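Local coordinates for protein cytochrome c (Hydrogenophilus thermoluteolus, PDB 2D0S) that probably carries electrons between redox partners, using the iron of a covalently attached heme c, at residues A35-L40 with I71-L76; L40-K45 with V63-I68. One frame throughout, in Å; residues are numbered along the deposited sequence.

Contact 1: A35-L40 with I71-L76; sequences ADVPKL and IVRWVL
Arg73 NE is held by a salt bridge to OE1 of Glu69, one turn earlier on the same helix, and the guanidinium group of the same side chain lies with one face over Val37 of the other segment. Val37 CG1 sits 3.7 Å above the guanidinium plane, displaced toward the rim of the group, while Val37 CG2 comes within 3.7 Å of Arg73 NH1. The Val37 and Arg73 side chains are set roughly perpendicular. Arg73 can span the gap because its chain is extended from CG to NE (chi2 -172°, chi3 -176°), although its CB does not point at the opposing helix. Deeper in, contact is purely apolar: Val37 CG2 reaches Leu76 CD1 at 3.7 Å, and Val72 CG1 approaches the same Val37 methyl from another direction, at 4.3 Å. The backbones approach most closely at Val37 and Val72, whose CA atoms are 6.8 Å apart. These residues join the start of helix 37-46 to the later part of helix 65-75 in the helical cytochrome c fold, where Leu40 and Ile71 also belong to the heme pocket. Val72 CG1, set anti to the backbone N (chi1 162°), meets Leu40 CB at 4.0 Å. Leu40 CD1 in turn approaches Leu76 CD2 at 4.1 Å. Shortening Val37 to an alanine would probably open a gap beside Leu76 CD1 and take away the two methyls against which the Arg73 guanidinium lies. Leu40 and Leu76 both continue onto Tyr32, a heme-binding residue of the preceding loop, which borders the apolar cluster.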
ATOM      1  N   ALA A  35       2.220  -5.637 -12.860  1.00 13.90           N
ATOM      2  CA  ALA A  35       3.348  -5.083 -13.596  1.00 15.83           C
ATOM      3  C   ALA A  35       4.020  -4.068 -12.747  1.00 18.47           C
ATOM      4  O   ALA A  35       5.195  -3.765 -12.972  1.00 18.83           O
ATOM      5  CB  ALA A  35       2.915  -4.462 -14.902  1.00 14.23           C
ATOM      6  N   ASP A  36       3.201  -3.429 -11.865  1.00 17.10           N
ATOM      7  CA  ASP A  36       3.681  -2.285 -11.065  1.00 16.24           C
ATOM      8  C   ASP A  36       4.240  -2.577  -9.681  1.00 13.54           C
ATOM      9  O   ASP A  36       4.413  -1.678  -8.902  1.00 10.21           O
ATOM     10  CB  ASP A  36       2.506  -1.293 -10.928  1.00 18.20           C
ATOM     11  CG  ASP A  36       2.020  -0.781 -12.261  1.00 18.15           C
ATOM     12  OD1 ASP A  36       0.832  -1.003 -12.577  1.00 15.44           O
ATOM     13  OD2 ASP A  36       2.833  -0.148 -12.983  1.00 21.57           O
ATOM     14  N   VAL A  37       4.401  -3.845  -9.344  1.00 12.39           N
ATOM     15  CA  VAL A  37       4.819  -4.204  -7.993  1.00 13.20           C
ATOM     16  C   VAL A  37       6.103  -3.508  -7.544  1.00 15.56           C
ATOM     17  O   VAL A  37       6.164  -3.024  -6.414  1.00 19.01           O
ATOM     18  CB  VAL A  37       4.941  -5.731  -7.789  1.00 10.71           C
ATOM     19  CG1 VAL A  37       5.734  -6.061  -6.444  1.00  7.46           C
ATOM     20  CG2 VAL A  37       3.551  -6.377  -7.759  1.00 14.31           C
ATOM     21  N   PRO A  38       7.167  -3.505  -8.400  1.00 18.88           N
ATOM     22  CA  PRO A  38       8.453  -2.915  -7.911  1.00 19.03           C
ATOM     23  C   PRO A  38       8.289  -1.478  -7.557  1.00 19.42           C
ATOM     24  O   PRO A  38       8.930  -1.006  -6.618  1.00 22.52           O
ATOM     25  CB  PRO A  38       9.406  -3.025  -9.137  1.00 21.55           C
ATOM     26  CG  PRO A  38       8.812  -4.126 -10.008  1.00 22.01           C
ATOM     27  CD  PRO A  38       7.296  -4.111  -9.750  1.00 20.02           C
ATOM     28  N   LYS A  39       7.501  -0.754  -8.371  1.00 18.54           N
ATOM     29  CA  LYS A  39       7.226   0.704  -8.182  1.00 21.26           C
ATOM     30  C   LYS A  39       6.477   0.997  -6.874  1.00 17.65           C
ATOM     31  O   LYS A  39       6.875   1.863  -6.091  1.00 17.71           O
ATOM     32  CB  LYS A  39       6.415   1.234  -9.393  1.00 27.03           C
ATOM     33  CG  LYS A  39       5.876   2.643  -9.246  1.00 33.02           C
ATOM     34  CD  LYS A  39       4.394   2.755  -9.753  1.00 36.70           C
ATOM     35  CE  LYS A  39       4.275   2.696 -11.286  1.00 40.00           C
ATOM     36  NZ  LYS A  39       4.945   3.884 -11.911  1.00 45.07           N
ATOM     37  N   LEU A  40       5.453   0.204  -6.596  1.00 14.28           N
ATOM     38  CA  LEU A  40       4.671   0.386  -5.372  1.00 13.39           C
ATOM     39  C   LEU A  40       5.477   0.098  -4.120  1.00 15.49           C
ATOM     40  O   LEU A  40       5.294   0.758  -3.087  1.00 18.55           O
ATOM     41  CB  LEU A  40       3.401  -0.496  -5.401  1.00 12.63           C
ATOM     42  CG  LEU A  40       2.456  -0.077  -6.492  1.00 11.54           C
ATOM     43  CD1 LEU A  40       1.278  -1.040  -6.583  1.00 15.07           C
ATOM     44  CD2 LEU A  40       1.985   1.309  -6.189  1.00 14.79           C
ATOM     45  N   ILE A  71       2.619  -7.675   0.984  1.00 14.81           N
ATOM     46  CA  ILE A  71       1.369  -6.948   1.219  1.00 12.56           C
ATOM     47  C   ILE A  71       0.910  -6.387  -0.125  1.00 12.45           C
ATOM     48  O   ILE A  71      -0.226  -6.598  -0.543  1.00 15.27           O
ATOM     49  CB  ILE A  71       1.536  -5.839   2.250  1.00 12.70           C
ATOM     50  CG1 ILE A  71       1.884  -6.435   3.645  1.00 10.38           C
ATOM     51  CG2 ILE A  71       0.232  -4.909   2.287  1.00 13.01           C
ATOM     52  CD1 ILE A  71       2.565  -5.361   4.654  1.00  8.56           C
ATOM     53  N   VAL A  72       1.857  -5.859  -0.888  1.00 13.99           N
ATOM     54  CA  VAL A  72       1.521  -5.233  -2.136  1.00 12.98           C
ATOM     55  C   VAL A  72       0.940  -6.219  -3.161  1.00 15.79           C
ATOM     56  O   VAL A  72      -0.089  -5.938  -3.802  1.00 17.81           O
ATOM     57  CB  VAL A  72       2.686  -4.422  -2.716  1.00 13.62           C
ATOM     58  CG1 VAL A  72       2.450  -4.156  -4.187  1.00 13.57           C
ATOM     59  CG2 VAL A  72       2.853  -3.047  -1.929  1.00 11.66           C
ATOM     60  N   ARG A  73       1.504  -7.416  -3.250  1.00 17.62           N
ATOM     61  CA  ARG A  73       0.952  -8.388  -4.208  1.00 16.53           C
ATOM     62  C   ARG A  73      -0.449  -8.804  -3.788  1.00 16.65           C
ATOM     63  O   ARG A  73      -1.306  -9.028  -4.625  1.00 18.91           O
ATOM     64  CB  ARG A  73       1.886  -9.591  -4.395  1.00 16.61           C
ATOM     65  CG  ARG A  73       3.179  -9.227  -5.077  1.00 16.23           C
ATOM     66  CD  ARG A  73       4.048 -10.499  -5.463  1.00 16.97           C
ATOM     67  NE  ARG A  73       5.335 -10.105  -6.040  1.00 18.89           N
ATOM     68  CZ  ARG A  73       5.524  -9.822  -7.333  1.00 19.81           C
ATOM     69  NH1 ARG A  73       4.534  -9.956  -8.183  1.00 17.91           N
ATOM     70  NH2 ARG A  73       6.726  -9.462  -7.781  1.00 23.48           N
ATOM     71  N   TRP A  74      -0.702  -8.831  -2.480  1.00 16.06           N
ATOM     72  CA  TRP A  74      -2.026  -9.160  -1.983  1.00 16.04           C
ATOM     73  C   TRP A  74      -3.055  -8.031  -2.283  1.00 15.32           C
ATOM     74  O   TRP A  74      -4.125  -8.298  -2.786  1.00 16.66           O
ATOM     75  CB  TRP A  74      -1.982  -9.496  -0.490  1.00 17.13           C
ATOM     76  CG  TRP A  74      -3.318  -9.475   0.133  1.00 16.11           C
ATOM     77  CD1 TRP A  74      -4.318 -10.381  -0.049  1.00 15.78           C
ATOM     78  CD2 TRP A  74      -3.879  -8.412   0.936  1.00 17.26           C
ATOM     79  NE1 TRP A  74      -5.436  -9.995   0.645  1.00 16.85           N
ATOM     80  CE2 TRP A  74      -5.193  -8.781   1.249  1.00 17.38           C
ATOM     81  CE3 TRP A  74      -3.390  -7.189   1.401  1.00 14.94           C
ATOM     82  CZ2 TRP A  74      -6.031  -7.963   1.982  1.00 18.20           C
ATOM     83  CZ3 TRP A  74      -4.190  -6.401   2.137  1.00 17.03           C
ATOM     84  CH2 TRP A  74      -5.500  -6.792   2.461  1.00 18.42           C
ATOM     85  N   VAL A  75      -2.725  -6.785  -1.930  1.00 14.25           N
ATOM     86  CA  VAL A  75      -3.535  -5.633  -2.330  1.00 12.04           C
ATOM     87  C   VAL A  75      -4.005  -5.753  -3.778  1.00 14.29           C
ATOM     88  O   VAL A  75      -5.190  -5.504  -4.090  1.00 17.62           O
ATOM     89  CB  VAL A  75      -2.768  -4.320  -2.148  1.00 10.78           C
ATOM     90  CG1 VAL A  75      -3.493  -3.143  -2.874  1.00  9.88           C
ATOM     91  CG2 VAL A  75      -2.637  -4.013  -0.669  1.00  9.42           C
ATOM     92  N   LEU A  76      -3.117  -6.175  -4.673  1.00 16.98           N
ATOM     93  CA  LEU A  76      -3.456  -6.109  -6.088  1.00 18.89           C
ATOM     94  C   LEU A  76      -4.456  -7.182  -6.532  1.00 19.59           C
ATOM     95  O   LEU A  76      -5.005  -7.115  -7.637  1.00 19.51           O
ATOM     96  CB  LEU A  76      -2.222  -6.130  -6.977  1.00 17.39           C
ATOM     97  CG  LEU A  76      -1.226  -4.988  -6.936  1.00 20.70           C
ATOM     98  CD1 LEU A  76      -0.031  -5.339  -7.795  1.00 18.13           C
ATOM     99  CD2 LEU A  76      -1.817  -3.656  -7.351  1.00 19.16           C
TER

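Contact 2: L40-K45 with V63-I68; sequences LVEKVK and VAEADI. With HEC (heme c), chain B.
Val44, which packs on Ile68, covers part of one face of the heme: its CG2 stands 3.8 Å from the meso carbon CHB, nearly straight above it. At the propionate edge, Lys43 NZ hydrogen-bonds to both carboxylates, 2.9 Å to heme O2A and 2.7 Å to heme O2D; bends at chi2 and chi4 (57° and -77°) curl the ammonium between them, where it probably offsets much of their negative charge. Leu40 CD2 meets the propionate carbon CBA. On a neighbouring side of the same helix Ile68 packs, and Val44 CG1 touches both it and heme CBB. The Ile68 CG2 methyl lies 3.8 Å from Val44 CB and 4.2 Å from Val41 CG1; the Val44 and Ile68 side chains lie side by side, pointing opposite ways. In this cytochrome c fold helix 37-46 packs with Val44 over a heme face, close to the axial ligand Met57, while the first turn of helix 65-75 comes alongside near the porphyrin edge. Toward the surface the joint becomes ionic. Lys45 NZ bridges Glu42 OE2 at 2.8 Å and Glu65 OE2 at 2.6 Å; the latter bond is short and strained as modelled, CE crowding the same oxygen, and its exact angle is doubtful. The ammonium probably eases repulsion between Glu42 OE2 and Glu65 OE2, 4.4 Å apart. Beneath this network the aliphatic CG of Glu65 rests on Val41 CG1.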
ATOM      1  N   LEU A  40       5.453   0.204  -6.596  1.00 14.28           N
ATOM      2  CA  LEU A  40       4.671   0.386  -5.372  1.00 13.39           C
ATOM      3  C   LEU A  40       5.477   0.098  -4.120  1.00 15.49           C
ATOM      4  O   LEU A  40       5.294   0.758  -3.087  1.00 18.55           O
ATOM      5  CB  LEU A  40       3.401  -0.496  -5.401  1.00 12.63           C
ATOM      6  CG  LEU A  40       2.456  -0.077  -6.492  1.00 11.54           C
ATOM      7  CD1 LEU A  40       1.278  -1.040  -6.583  1.00 15.07           C
ATOM      8  CD2 LEU A  40       1.985   1.309  -6.189  1.00 14.79           C
ATOM      9  N   VAL A  41       6.269  -0.970  -4.171  1.00 14.03           N
ATOM     10  CA  VAL A  41       7.119  -1.320  -3.080  1.00 15.65           C
ATOM     11  C   VAL A  41       8.064  -0.167  -2.698  1.00 17.92           C
ATOM     12  O   VAL A  41       8.209   0.127  -1.521  1.00 19.22           O
ATOM     13  CB  VAL A  41       7.937  -2.640  -3.384  1.00 17.51           C
ATOM     14  CG1 VAL A  41       9.107  -2.818  -2.369  1.00 16.12           C
ATOM     15  CG2 VAL A  41       7.008  -3.855  -3.350  1.00 13.53           C
ATOM     16  N   GLU A  42       8.689   0.486  -3.681  1.00 18.01           N
ATOM     17  CA  GLU A  42       9.544   1.670  -3.408  1.00 23.62           C
ATOM     18  C   GLU A  42       8.750   2.826  -2.754  1.00 20.67           C
ATOM     19  O   GLU A  42       9.236   3.493  -1.836  1.00 16.70           O
ATOM     20  CB  GLU A  42      10.248   2.177  -4.690  1.00 28.84           C
ATOM     21  CG  GLU A  42      11.785   2.110  -4.645  1.00 41.60           C
ATOM     22  CD  GLU A  42      12.319   0.730  -4.118  1.00 49.08           C
ATOM     23  OE1 GLU A  42      12.081  -0.330  -4.778  1.00 52.34           O
ATOM     24  OE2 GLU A  42      12.951   0.710  -3.027  1.00 51.50           O
ATOM     25  N   LYS A  43       7.535   3.049  -3.245  1.00 17.00           N
ATOM     26  CA  LYS A  43       6.640   4.074  -2.700  1.00 14.99           C
ATOM     27  C   LYS A  43       6.310   3.830  -1.186  1.00 13.99           C
ATOM     28  O   LYS A  43       6.251   4.751  -0.393  1.00 14.68           O
ATOM     29  CB  LYS A  43       5.353   4.135  -3.558  1.00 15.80           C
ATOM     30  CG  LYS A  43       4.304   5.143  -3.087  1.00 22.68           C
ATOM     31  CD  LYS A  43       4.868   6.575  -3.006  1.00 23.04           C
ATOM     32  CE  LYS A  43       3.764   7.575  -2.650  1.00 21.41           C
ATOM     33  NZ  LYS A  43       2.858   7.894  -3.848  1.00 21.45           N
ATOM     34  N   VAL A  44       6.065   2.595  -0.809  1.00 15.26           N
ATOM     35  CA  VAL A  44       5.727   2.289   0.565  1.00 12.51           C
ATOM     36  C   VAL A  44       6.995   2.518   1.401  1.00 18.46           C
ATOM     37  O   VAL A  44       6.954   3.179   2.459  1.00 19.64           O
ATOM     38  CB  VAL A  44       5.238   0.845   0.714  1.00 11.65           C
ATOM     39  CG1 VAL A  44       4.972   0.514   2.193  1.00  9.09           C
ATOM     40  CG2 VAL A  44       3.978   0.600  -0.183  1.00  6.47           C
ATOM     41  N   LYS A  45       8.119   1.995   0.907  1.00 16.77           N
ATOM     42  CA  LYS A  45       9.389   2.109   1.569  1.00 20.83           C
ATOM     43  C   LYS A  45       9.831   3.581   1.787  1.00 21.98           C
ATOM     44  O   LYS A  45      10.068   3.992   2.924  1.00 21.78           O
ATOM     45  CB  LYS A  45      10.447   1.337   0.771  1.00 23.67           C
ATOM     46  CG  LYS A  45      11.793   1.230   1.458  1.00 32.33           C
ATOM     47  CD  LYS A  45      12.967   1.097   0.440  1.00 36.13           C
ATOM     48  CE  LYS A  45      12.993  -0.280  -0.206  1.00 38.94           C
ATOM     49  NZ  LYS A  45      14.283  -0.504  -0.946  1.00 38.37           N
ATOM     50  N   VAL A  63      10.509  -1.810   7.962  1.00 16.16           N
ATOM     51  CA  VAL A  63       9.663  -2.949   7.562  1.00 16.00           C
ATOM     52  C   VAL A  63      10.381  -3.603   6.423  1.00 16.74           C
ATOM     53  O   VAL A  63      10.899  -2.906   5.540  1.00 13.29           O
ATOM     54  CB  VAL A  63       8.202  -2.487   7.141  1.00 16.56           C
ATOM     55  CG1 VAL A  63       7.300  -3.708   6.699  1.00 12.95           C
ATOM     56  CG2 VAL A  63       7.546  -1.730   8.281  1.00 15.10           C
ATOM     57  N   ALA A  64      10.570  -4.920   6.521  1.00 15.54           N
ATOM     58  CA  ALA A  64      11.360  -5.637   5.541  1.00 15.46           C
ATOM     59  C   ALA A  64      10.702  -5.458   4.202  1.00 18.18           C
ATOM     60  O   ALA A  64       9.456  -5.608   4.059  1.00 16.08           O
ATOM     61  CB  ALA A  64      11.491  -7.168   5.898  1.00 14.76           C
ATOM     62  N   GLU A  65      11.524  -5.133   3.221  1.00 13.67           N
ATOM     63  CA  GLU A  65      11.103  -5.066   1.855  1.00 18.83           C
ATOM     64  C   GLU A  65      10.381  -6.355   1.359  1.00 17.90           C
ATOM     65  O   GLU A  65       9.380  -6.280   0.622  1.00 14.00           O
ATOM     66  CB  GLU A  65      12.310  -4.692   1.003  1.00 23.38           C
ATOM     67  CG  GLU A  65      12.105  -4.859  -0.475  1.00 34.46           C
ATOM     68  CD  GLU A  65      13.202  -4.182  -1.283  1.00 36.33           C
ATOM     69  OE1 GLU A  65      13.700  -4.814  -2.249  1.00 40.08           O
ATOM     70  OE2 GLU A  65      13.588  -3.042  -0.909  1.00 36.05           O
ATOM     71  N   ALA A  66      10.775  -7.512   1.897  1.00 17.77           N
ATOM     72  CA  ALA A  66      10.081  -8.769   1.594  1.00 13.31           C
ATOM     73  C   ALA A  66       8.658  -8.755   2.095  1.00 14.57           C
ATOM     74  O   ALA A  66       7.764  -9.304   1.452  1.00 17.46           O
ATOM     75  CB  ALA A  66      10.825  -9.914   2.193  1.00 15.77           C
ATOM     76  N   ASP A  67       8.435  -8.135   3.253  1.00 11.76           N
ATOM     77  CA  ASP A  67       7.092  -8.039   3.797  1.00 14.59           C
ATOM     78  C   ASP A  67       6.272  -7.068   3.041  1.00 14.94           C
ATOM     79  O   ASP A  67       5.120  -7.360   2.722  1.00 13.75           O
ATOM     80  CB  ASP A  67       7.117  -7.629   5.242  1.00 17.97           C
ATOM     81  CG  ASP A  67       7.642  -8.735   6.141  1.00 20.73           C
ATOM     82  OD1 ASP A  67       7.728  -9.888   5.683  1.00 17.88           O
ATOM     83  OD2 ASP A  67       7.920  -8.443   7.312  1.00 26.10           O
ATOM     84  N   ILE A  68       6.859  -5.911   2.723  1.00 11.15           N
ATOM     85  CA  ILE A  68       6.150  -4.934   1.936  1.00 16.22           C
ATOM     86  C   ILE A  68       5.673  -5.567   0.614  1.00 14.16           C
ATOM     87  O   ILE A  68       4.516  -5.427   0.239  1.00 17.48           O
ATOM     88  CB  ILE A  68       7.015  -3.691   1.635  1.00 14.83           C
ATOM     89  CG1 ILE A  68       7.321  -2.948   2.931  1.00 12.22           C
ATOM     90  CG2 ILE A  68       6.276  -2.790   0.670  1.00 16.24           C
ATOM     91  CD1 ILE A  68       8.334  -1.821   2.763  1.00 12.87           C
TER
HETATM   92 FE   HEC B  80      -0.069   3.831   2.312  1.00 11.91          FE
HETATM   93  CHA HEC B  80      -0.532   5.394  -0.711  1.00 11.86           C
HETATM   94  CHB HEC B  80       0.292   0.837   0.794  1.00 10.74           C
HETATM   95  CHC HEC B  80       0.929   2.505   5.299  1.00 11.06           C
HETATM   96  CHD HEC B  80      -1.003   6.756   3.930  1.00 12.82           C
HETATM   97  NA  HEC B  80      -0.128   3.231   0.456  1.00 11.97           N
HETATM   98  C1A HEC B  80      -0.338   4.029  -0.684  1.00 12.05           C
HETATM   99  C2A HEC B  80      -0.286   3.183  -1.854  1.00 10.27           C
HETATM  100  C3A HEC B  80      -0.104   1.908  -1.448  1.00 11.62           C
HETATM  101  C4A HEC B  80       0.023   1.920   0.010  1.00 12.45           C
HETATM  102  CMA HEC B  80       0.026   0.641  -2.351  1.00  5.99           C
HETATM  103  CAA HEC B  80      -0.489   3.681  -3.316  1.00 12.02           C
HETATM  104  CBA HEC B  80       0.860   4.217  -3.793  1.00 12.50           C
HETATM  105  CGA HEC B  80       0.733   5.010  -5.064  1.00 15.39           C
HETATM  106  O1A HEC B  80      -0.302   4.904  -5.759  1.00 17.20           O
HETATM  107  O2A HEC B  80       1.696   5.722  -5.398  1.00 15.03           O
HETATM  108  NB  HEC B  80       0.523   2.032   2.944  1.00 11.04           N
HETATM  109  C1B HEC B  80       0.620   0.914   2.141  1.00 12.09           C
HETATM  110  C2B HEC B  80       1.209  -0.144   2.917  1.00 11.88           C
HETATM  111  C3B HEC B  80       1.364   0.303   4.176  1.00 10.44           C
HETATM  112  C4B HEC B  80       0.978   1.699   4.190  1.00 10.56           C
HETATM  113  CMB HEC B  80       1.394  -1.575   2.369  1.00  9.61           C
HETATM  114  CAB HEC B  80       1.862  -0.474   5.442  1.00 10.57           C
HETATM  115  CBB HEC B  80       3.253  -1.113   5.213  1.00  9.24           C
HETATM  116  NC  HEC B  80      -0.067   4.493   4.209  1.00 11.79           N
HETATM  117  C1C HEC B  80       0.384   3.770   5.321  1.00 13.12           C
HETATM  118  C2C HEC B  80       0.130   4.538   6.517  1.00 12.90           C
HETATM  119  C3C HEC B  80      -0.220   5.797   6.109  1.00 13.01           C
HETATM  120  C4C HEC B  80      -0.472   5.724   4.682  1.00 13.55           C
HETATM  121  CMC HEC B  80       0.734   4.124   7.877  1.00 13.11           C
HETATM  122  CAC HEC B  80      -0.647   7.071   6.935  1.00 12.03           C
HETATM  123  CBC HEC B  80       0.040   7.328   8.283  1.00 13.32           C
HETATM  124  ND  HEC B  80      -0.651   5.838   1.690  1.00 14.91           N
HETATM  125  C1D HEC B  80      -0.942   6.873   2.560  1.00 15.43           C
HETATM  126  C2D HEC B  80      -1.272   8.050   1.792  1.00 15.98           C
HETATM  127  C3D HEC B  80      -1.158   7.605   0.354  1.00 14.91           C
HETATM  128  C4D HEC B  80      -0.774   6.215   0.387  1.00 14.62           C
HETATM  129  CMD HEC B  80      -1.641   9.433   2.350  1.00 12.15           C
HETATM  130  CAD HEC B  80      -1.315   8.446  -0.904  1.00 13.66           C
HETATM  131  CBD HEC B  80       0.082   8.870  -1.317  1.00 16.42           C
HETATM  132  CGD HEC B  80      -0.056   9.693  -2.587  1.00 17.14           C
HETATM  133  O1D HEC B  80      -1.045  10.457  -2.657  1.00 16.12           O
HETATM  134  O2D HEC B  80       0.817   9.577  -3.516  1.00 17.67           O

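How the contacts relate
Both contacts join helix 37-46 to helix 65-75, and their centres lie 9 Å apart. Along the chain the order is 35-40, 40-45, 63-68 and 71-76, so contact 2 is nested inside the loop closed by contact 1. The early end of the first helix therefore meets the late end of the second, and the pairing runs in roughly opposite senses, though the helices are steeply inclined to each other. Leu40 belongs to both, and Val72 CG2 approaches Val44 CG2 at 4.2 Å, which makes the apolar packing continuous from one contact to the other. Both contacts border the heme pocket, which includes Leu40, Lys43, Val44 and Ile71, so this helix pair forms part of the wall around the heme that probably serves electron transfer.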